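Local coordinates for protein argonaute (Methanocaldococcus jannaschii, PDB 5G5S) that cleaves single-stranded DNA targets as a DNA-guided endonuclease, using short single-stranded DNA guides, and may defend the cell against invading genetic elements, at residues P206-E211 and I240-E245; Y220-S223 and S229-G232; D410-I415 and N441-I446. All blocks are in the same frame, centred on the assembly; numbering follows the deposited sequence.

Contact 1: P206-E211 and I240-E245; sequences PQKIEE and IMYCEE
In the PAZ domain, K208 and I209 near the N-terminal end of helix 206-219 meet I240, in the loop before the short, weakly bonded strand 242-243, and Y242 in that strand. I240 is the apolar centre. I240 CD1 lies 3.8 Å from I209 CG1, with I209 CD1 almost as close, and it also reaches K208 CB at 3.9 Å. The lysine stem covers the branch point of I240: K208 CD sits 3.9 Å from both CG1 and CG2 of I240. With chi1 at -47°, I240 has CG1 beside the backbone N and CG2 anti to it, and both branches meet the lysine stem. The contact thus holds the helical part of the domain against its SH3-like beta barrel, to which Y242 belongs through backbone bonding with L200 of strand 194-200. Beyond CG the lysine is fully extended, and its aliphatic chain passes I240 to carry the ammonium group on to the tyrosine. There K208 NZ arrives at the edge of the Y242 ring, near the ring plane, and gives Y242 OH a weak hydrogen bond of 3.4 Å; the two side chains cross at about a right angle. D202 is a second, long and weak ionic partner of the same NZ. I209 is buried and also packs on I234 and Q238, whereas I240 rests on P249. About 10 Å separates the Y242 side chain from that of Y196, which contacts the 3'-end of the guide DNA.

Contact 2: Y220-S223 and S229-G232; sequences YKWS and STFG
W222 points the outer rim of its indole at T230 and F231, the last helical residues of helix 225-231, within the part of the PAZ domain that adjoins the binding region for the 3'-end of the guide. The loop holding W222 joins this helix to helix 206-219, and the tryptophan spans the gap between the loop and helix 225-231. Its six-membered ring does all the touching. W222 CH2 comes within 3.5 Å of T230 OG1 and 4.0 Å of T230 CG2, an approach in which the hydroxyl lies obliquely to the indole. That oxygen is engaged elsewhere, hydrogen-bonded to the carbonyl of M226 one turn earlier, so its meeting with the indole carbon is a van der Waals contact. The threonine torsion (chi1 -54°) sets OG1 beside the backbone N for the bond to M226 and turns CG2 anti to that N. The phenylalanine is met differently: F231 CE2 sits at the indole edge, near its plane, 4.1 Å from W222 CZ3. The side chains cross at about a right angle, and W222 CZ3 lies obliquely to the phenyl ring; the two rings do not stack. F231 has its ring stack with F254 instead, and its side chain also lies on F188 and P190, which ties the end of the helix to the barrel side of the domain. Each ring is also covered by its own segment. Y220 CB stands 3.4 Å above one face of the W222 indole, offset toward the rim, and T230 CG2 lies 3.6 Å above the centre of the F231 ring.

Contact 3: D410-I415 and N441-I446; sequences DDIRGI and NDYYEI
I412, in the first turn of helix 412-420, presses into helix 442-452 between Y443 and I446, two residues one turn apart. All three side chains begin with CG or CG1 beside the backbone N, yet each offers a different part. In I412, chi1 of -63° places CG2 anti to the backbone N, and the two branches diverge toward separate neighbours. I412 CG2 meets I446 CG2 methyl to methyl at 3.8 Å, the side chains crossing at about a right angle. The longer branch bends back at CG1 (chi2 -62°), and I412 CD1 comes to rest 3.6 Å from the carbonyl O of Y443. Along this branch I412 CG1 passes Y443 CD1 at 4.3 Å, obliquely to the ring, a looser contact than the one with the carbonyl. I446 uses only its short branch here, because CG2 faces I412 while the end of the side chain leads away. Both helices belong to the Mid domain, where they are crossover helices of a Rossmann-like fold: helix 412-420 links strands 397-407 and 428-434, and helix 442-452 links 428-434 to 456-462 of the four-stranded parallel sheet. The packing continues beyond this turn, as I412 also touches L447 and Q450. Y443 and I446 lie besides on L177 and A176 of helix 175-179. The side chains meet through apolar carbons, and the I412 methyl also rests against a backbone carbonyl; these are van der Waals contacts, so at this turn the helices probably depend on shape fit and on burial of I412 and I446 more than on directional bonds.

Overall arrangement
Contacts 1 and 2 share the PAZ domain, and contact 3 lies in the Mid domain. Helix 206-219 opens contact 1, its trailing loop and helix 225-231 form contact 2, and the chain then returns through 240-245, which includes strand 242-243, to complete contact 1. Their centres are 17 Å apart, with nearest atoms about 9 Å apart. Contact 3 comes later, its centre 25 Å from contact 1 and 35 Å from contact 2, and touches neither. Contact 1 joins the helical part of the PAZ domain, which binds the guide 3'-end, to its barrel, and contact 2 lies within that helical part; contact 3 joins helices of the domain receiving the phosphorylated 5'-end. These domains separate on guide binding.

Contact 1: P206-E211 and I240-E245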
loop_
_atom_site.group_PDB
_atom_site.type_symbol
_atom_site.label_atom_id
_atom_site.label_comp_id
_atom_site.label_asym_id
_atom_site.label_seq_id
_atom_site.Cartn_x
_atom_site.Cartn_y
_atom_site.Cartn_z
ATOM N N PRO A 206 32.710 8.118 -7.619
ATOM C CA PRO A 206 33.789 7.330 -6.992
ATOM C C PRO A 206 34.375 7.950 -5.719
ATOM O O PRO A 206 34.998 7.228 -4.936
ATOM C CB PRO A 206 34.841 7.204 -8.105
ATOM C CG PRO A 206 34.166 7.687 -9.358
ATOM C CD PRO A 206 33.166 8.694 -8.896
ATOM N N GLN A 207 34.172 9.271 -5.506
ATOM C CA GLN A 207 34.643 9.993 -4.317
ATOM C C GLN A 207 33.825 9.601 -3.067
ATOM O O GLN A 207 34.417 9.273 -2.033
ATOM C CB GLN A 207 34.614 11.514 -4.551
ATOM N N LYS A 208 32.468 9.611 -3.184
ATOM C CA LYS A 208 31.505 9.249 -2.135
ATOM C C LYS A 208 31.635 7.774 -1.719
ATOM O O LYS A 208 31.549 7.478 -0.526
ATOM C CB LYS A 208 30.067 9.531 -2.600
ATOM C CG LYS A 208 29.569 10.939 -2.316
ATOM C CD LYS A 208 28.316 11.222 -3.132
ATOM C CE LYS A 208 27.627 12.508 -2.761
ATOM N NZ LYS A 208 26.292 12.605 -3.411
ATOM N N ILE A 209 31.839 6.859 -2.703
ATOM C CA ILE A 209 32.007 5.411 -2.492
ATOM C C ILE A 209 33.171 5.143 -1.503
ATOM O O ILE A 209 33.032 4.308 -0.600
ATOM C CB ILE A 209 32.119 4.646 -3.859
ATOM C CG1 ILE A 209 30.765 4.568 -4.612
ATOM C CG2 ILE A 209 32.765 3.261 -3.736
ATOM C CD1 ILE A 209 29.617 3.704 -3.972
ATOM N N GLU A 210 34.276 5.905 -1.646
ATOM C CA GLU A 210 35.448 5.861 -0.768
ATOM C C GLU A 210 35.074 6.383 0.634
ATOM O O GLU A 210 35.448 5.760 1.633
ATOM C CB GLU A 210 36.592 6.721 -1.352
ATOM C CG GLU A 210 37.362 6.096 -2.506
ATOM C CD GLU A 210 38.253 4.919 -2.159
ATOM O OE1 GLU A 210 38.873 4.929 -1.069
ATOM O OE2 GLU A 210 38.349 3.991 -2.993
ATOM N N GLU A 211 34.329 7.525 0.693
ATOM C CA GLU A 211 33.875 8.187 1.924
ATOM C C GLU A 211 32.929 7.326 2.787
ATOM O O GLU A 211 33.039 7.362 4.017
ATOM C CB GLU A 211 33.258 9.556 1.616
ATOM N N ILE A 240 24.784 6.284 -6.012
ATOM C CA ILE A 240 24.774 6.730 -4.623
ATOM C C ILE A 240 23.314 6.722 -4.176
ATOM O O ILE A 240 22.572 7.654 -4.450
ATOM C CB ILE A 240 25.493 8.100 -4.399
ATOM C CG1 ILE A 240 26.891 8.190 -5.096
ATOM C CG2 ILE A 240 25.555 8.476 -2.913
ATOM C CD1 ILE A 240 27.986 7.106 -4.753
ATOM N N MET A 241 22.898 5.637 -3.541
ATOM C CA MET A 241 21.530 5.463 -3.061
ATOM C C MET A 241 21.286 6.292 -1.794
ATOM O O MET A 241 22.231 6.637 -1.085
ATOM C CB MET A 241 21.287 3.968 -2.792
ATOM C CG MET A 241 19.855 3.603 -2.480
ATOM S SD MET A 241 19.716 1.824 -2.264
ATOM C CE MET A 241 18.711 1.469 -3.596
ATOM N N TYR A 242 20.021 6.620 -1.529
ATOM C CA TYR A 242 19.588 7.337 -0.334
ATOM C C TYR A 242 18.359 6.640 0.228
ATOM O O TYR A 242 17.672 5.944 -0.514
ATOM C CB TYR A 242 19.343 8.833 -0.632
ATOM C CG TYR A 242 20.629 9.632 -0.700
ATOM C CD1 TYR A 242 21.340 9.748 -1.892
ATOM C CD2 TYR A 242 21.158 10.235 0.436
ATOM C CE1 TYR A 242 22.544 10.447 -1.952
ATOM C CE2 TYR A 242 22.359 10.942 0.389
ATOM C CZ TYR A 242 23.050 11.045 -0.808
ATOM O OH TYR A 242 24.232 11.748 -0.859
ATOM N N CYS A 243 18.106 6.772 1.535
ATOM C CA CYS A 243 16.958 6.110 2.162
ATOM C C CYS A 243 16.035 7.046 2.934
ATOM O O CYS A 243 16.367 8.216 3.128
ATOM C CB CYS A 243 17.402 4.918 3.004
ATOM S SG CYS A 243 18.045 3.526 2.036
ATOM N N GLU A 244 14.868 6.521 3.359
ATOM C CA GLU A 244 13.824 7.256 4.078
ATOM C C GLU A 244 14.199 7.803 5.471
ATOM O O GLU A 244 14.033 9.002 5.706
ATOM C CB GLU A 244 12.531 6.426 4.144
ATOM N N GLU A 245 14.681 6.934 6.385
ATOM C CA GLU A 245 14.986 7.258 7.786
ATOM C C GLU A 245 16.279 8.017 8.079
ATOM O O GLU A 245 16.287 8.848 8.990
ATOM C CB GLU A 245 14.846 6.033 8.713
ATOM C CG GLU A 245 14.531 4.702 8.032
ATOM C CD GLU A 245 13.071 4.371 7.767
ATOM O OE1 GLU A 245 12.210 4.742 8.600
ATOM O OE2 GLU A 245 12.796 3.679 6.759
#

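Contact 2: Y220-S223 and S229-G232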
loop_
_atom_site.group_PDB
_atom_site.type_symbol
_atom_site.label_atom_id
_atom_site.label_comp_id
_atom_site.label_asym_id
_atom_site.label_seq_id
_atom_site.Cartn_x
_atom_site.Cartn_y
_atom_site.Cartn_z
ATOM N N TYR A 220 32.917 0.193 13.077
ATOM C CA TYR A 220 33.092 -1.207 13.460
ATOM C C TYR A 220 34.518 -1.555 13.922
ATOM O O TYR A 220 34.773 -2.706 14.281
ATOM C CB TYR A 220 32.630 -2.122 12.308
ATOM C CG TYR A 220 31.133 -2.140 12.068
ATOM C CD1 TYR A 220 30.277 -2.812 12.938
ATOM C CD2 TYR A 220 30.585 -1.583 10.917
ATOM C CE1 TYR A 220 28.904 -2.874 12.699
ATOM C CE2 TYR A 220 29.213 -1.648 10.660
ATOM C CZ TYR A 220 28.375 -2.291 11.559
ATOM O OH TYR A 220 27.020 -2.357 11.332
ATOM N N LYS A 221 35.428 -0.548 13.944
ATOM C CA LYS A 221 36.852 -0.647 14.327
ATOM C C LYS A 221 37.628 -1.600 13.402
ATOM O O LYS A 221 38.626 -2.215 13.802
ATOM C CB LYS A 221 37.038 -0.971 15.830
ATOM C CG LYS A 221 36.693 0.198 16.738
ATOM C CD LYS A 221 36.422 -0.252 18.161
ATOM C CE LYS A 221 35.449 0.656 18.873
ATOM N NZ LYS A 221 34.044 0.406 18.451
ATOM N N TRP A 222 37.172 -1.656 12.137
ATOM C CA TRP A 222 37.675 -2.503 11.066
ATOM C C TRP A 222 38.995 -2.078 10.485
ATOM O O TRP A 222 39.315 -0.891 10.446
ATOM C CB TRP A 222 36.665 -2.520 9.910
ATOM C CG TRP A 222 35.513 -3.472 10.033
ATOM C CD1 TRP A 222 35.180 -4.243 11.111
ATOM C CD2 TRP A 222 34.512 -3.721 9.035
ATOM N NE1 TRP A 222 34.038 -4.961 10.843
ATOM C CE2 TRP A 222 33.605 -4.659 9.575
ATOM C CE3 TRP A 222 34.304 -3.253 7.722
ATOM C CZ2 TRP A 222 32.518 -5.155 8.842
ATOM C CZ3 TRP A 222 33.224 -3.739 7.000
ATOM C CH2 TRP A 222 32.342 -4.673 7.560
ATOM N N SER A 223 39.729 -3.068 9.957
ATOM C CA SER A 223 40.936 -2.911 9.163
ATOM C C SER A 223 40.383 -2.685 7.733
ATOM O O SER A 223 39.222 -3.038 7.480
ATOM C CB SER A 223 41.772 -4.188 9.214
ATOM O OG SER A 223 41.048 -5.343 8.814
ATOM N N SER A 229 36.749 -8.190 2.079
ATOM C CA SER A 229 36.313 -9.460 2.673
ATOM C C SER A 229 34.785 -9.610 2.800
ATOM O O SER A 229 34.278 -10.706 2.574
ATOM C CB SER A 229 36.942 -9.640 4.052
ATOM O OG SER A 229 38.356 -9.575 4.007
ATOM N N THR A 230 34.075 -8.518 3.187
ATOM C CA THR A 230 32.632 -8.445 3.446
ATOM C C THR A 230 31.772 -8.201 2.199
ATOM O O THR A 230 30.755 -8.878 2.005
ATOM C CB THR A 230 32.339 -7.332 4.494
ATOM O OG1 THR A 230 33.129 -7.546 5.658
ATOM C CG2 THR A 230 30.859 -7.261 4.906
ATOM N N PHE A 231 32.145 -7.184 1.408
ATOM C CA PHE A 231 31.386 -6.712 0.255
ATOM C C PHE A 231 31.919 -7.109 -1.131
ATOM O O PHE A 231 31.164 -7.081 -2.107
ATOM C CB PHE A 231 31.162 -5.194 0.383
ATOM C CG PHE A 231 30.558 -4.756 1.707
ATOM C CD1 PHE A 231 29.258 -5.119 2.057
ATOM C CD2 PHE A 231 31.276 -3.954 2.586
ATOM C CE1 PHE A 231 28.693 -4.696 3.266
ATOM C CE2 PHE A 231 30.706 -3.524 3.791
ATOM C CZ PHE A 231 29.415 -3.888 4.116
ATOM N N GLY A 232 33.189 -7.493 -1.195
ATOM C CA GLY A 232 33.852 -7.925 -2.422
ATOM C C GLY A 232 34.549 -6.822 -3.195
ATOM O O GLY A 232 34.875 -5.765 -2.640
#

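Contact 3: D410-I415 and N441-I446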
loop_
_atom_site.group_PDB
_atom_site.type_symbol
_atom_site.label_atom_id
_atom_site.label_comp_id
_atom_site.label_asym_id
_atom_site.label_seq_id
_atom_site.Cartn_x
_atom_site.Cartn_y
_atom_site.Cartn_z
ATOM N N ASP A 410 17.650 -5.888 -22.841
ATOM C CA ASP A 410 19.075 -5.659 -22.623
ATOM C C ASP A 410 19.474 -4.235 -23.041
ATOM O O ASP A 410 20.434 -3.698 -22.484
ATOM C CB ASP A 410 19.910 -6.711 -23.374
ATOM C CG ASP A 410 19.993 -8.083 -22.716
ATOM O OD1 ASP A 410 19.383 -8.269 -21.634
ATOM O OD2 ASP A 410 20.689 -8.965 -23.272
ATOM N N ASP A 411 18.744 -3.627 -24.010
ATOM C CA ASP A 411 18.992 -2.249 -24.449
ATOM C C ASP A 411 17.717 -1.387 -24.568
ATOM O O ASP A 411 17.231 -1.121 -25.672
ATOM C CB ASP A 411 19.958 -2.146 -25.657
ATOM C CG ASP A 411 19.355 -2.375 -27.036
ATOM O OD1 ASP A 411 18.806 -3.470 -27.270
ATOM O OD2 ASP A 411 19.431 -1.452 -27.880
ATOM N N ILE A 412 17.171 -0.964 -23.401
ATOM C CA ILE A 412 15.984 -0.100 -23.329
ATOM C C ILE A 412 16.339 1.278 -23.914
ATOM O O ILE A 412 15.579 1.800 -24.734
ATOM C CB ILE A 412 15.365 -0.025 -21.887
ATOM C CG1 ILE A 412 14.845 -1.406 -21.378
ATOM C CG2 ILE A 412 14.281 1.054 -21.767
ATOM C CD1 ILE A 412 13.673 -2.103 -22.185
ATOM N N ARG A 413 17.530 1.817 -23.541
ATOM C CA ARG A 413 18.078 3.101 -23.998
ATOM C C ARG A 413 18.170 3.205 -25.527
ATOM O O ARG A 413 17.980 4.294 -26.068
ATOM C CB ARG A 413 19.451 3.369 -23.360
ATOM N N GLY A 414 18.441 2.074 -26.190
ATOM C CA GLY A 414 18.529 1.966 -27.643
ATOM C C GLY A 414 17.229 2.311 -28.344
ATOM O O GLY A 414 17.213 3.185 -29.213
ATOM N N ILE A 415 16.119 1.648 -27.948
ATOM C CA ILE A 415 14.789 1.894 -28.519
ATOM C C ILE A 415 14.202 3.270 -28.131
ATOM O O ILE A 415 13.430 3.824 -28.908
ATOM C CB ILE A 415 13.812 0.689 -28.337
ATOM C CG1 ILE A 415 13.038 0.314 -29.643
ATOM C CG2 ILE A 415 12.946 0.767 -27.085
ATOM C CD1 ILE A 415 11.884 1.255 -30.161
ATOM N N ASN A 441 11.481 -8.661 -15.723
ATOM C CA ASN A 441 10.188 -8.025 -16.053
ATOM C C ASN A 441 10.181 -6.523 -15.695
ATOM O O ASN A 441 9.411 -5.759 -16.269
ATOM C CB ASN A 441 9.022 -8.732 -15.349
ATOM C CG ASN A 441 8.458 -9.932 -16.072
ATOM O OD1 ASN A 441 8.483 -10.033 -17.310
ATOM N ND2 ASN A 441 7.878 -10.851 -15.306
ATOM N N ASP A 442 11.062 -6.109 -14.760
ATOM C CA ASP A 442 11.252 -4.723 -14.343
ATOM C C ASP A 442 11.772 -3.843 -15.487
ATOM O O ASP A 442 11.544 -2.634 -15.459
ATOM C CB ASP A 442 12.158 -4.642 -13.103
ATOM C CG ASP A 442 11.458 -5.010 -11.799
ATOM O OD1 ASP A 442 10.236 -4.734 -11.673
ATOM O OD2 ASP A 442 12.136 -5.538 -10.891
ATOM N N TYR A 443 12.433 -4.454 -16.509
ATOM C CA TYR A 443 12.915 -3.749 -17.698
ATOM C C TYR A 443 11.729 -3.222 -18.512
ATOM O O TYR A 443 11.840 -2.166 -19.129
ATOM C CB TYR A 443 13.829 -4.637 -18.563
ATOM C CG TYR A 443 15.245 -4.802 -18.043
ATOM C CD1 TYR A 443 16.105 -3.711 -17.944
ATOM C CD2 TYR A 443 15.752 -6.061 -17.732
ATOM C CE1 TYR A 443 17.414 -3.860 -17.488
ATOM C CE2 TYR A 443 17.065 -6.225 -17.290
ATOM C CZ TYR A 443 17.896 -5.122 -17.174
ATOM O OH TYR A 443 19.193 -5.282 -16.737
ATOM N N TYR A 444 10.578 -3.927 -18.468
ATOM C CA TYR A 444 9.336 -3.496 -19.119
ATOM C C TYR A 444 8.781 -2.258 -18.422
ATOM O O TYR A 444 8.246 -1.370 -19.088
ATOM C CB TYR A 444 8.288 -4.622 -19.146
ATOM C CG TYR A 444 8.642 -5.793 -20.044
ATOM C CD1 TYR A 444 8.945 -5.600 -21.391
ATOM C CD2 TYR A 444 8.586 -7.101 -19.570
ATOM C CE1 TYR A 444 9.256 -6.678 -22.225
ATOM C CE2 TYR A 444 8.863 -8.186 -20.401
ATOM C CZ TYR A 444 9.213 -7.968 -21.723
ATOM O OH TYR A 444 9.494 -9.027 -22.542
ATOM N N GLU A 445 8.945 -2.184 -17.084
ATOM C CA GLU A 445 8.538 -1.038 -16.260
ATOM C C GLU A 445 9.494 0.143 -16.529
ATOM O O GLU A 445 9.060 1.298 -16.525
ATOM C CB GLU A 445 8.528 -1.411 -14.762
ATOM C CG GLU A 445 7.453 -2.412 -14.349
ATOM C CD GLU A 445 6.019 -1.968 -14.562
ATOM O OE1 GLU A 445 5.691 -0.801 -14.239
ATOM O OE2 GLU A 445 5.223 -2.791 -15.066
ATOM N N ILE A 446 10.794 -0.163 -16.787
ATOM C CA ILE A 446 11.816 0.829 -17.158
ATOM C C ILE A 446 11.410 1.456 -18.488
ATOM O O ILE A 446 11.469 2.677 -18.622
ATOM C CB ILE A 446 13.265 0.229 -17.172
ATOM C CG1 ILE A 446 13.773 -0.076 -15.747
ATOM C CG2 ILE A 446 14.280 1.091 -17.947
ATOM C CD1 ILE A 446 13.641 1.091 -14.747
#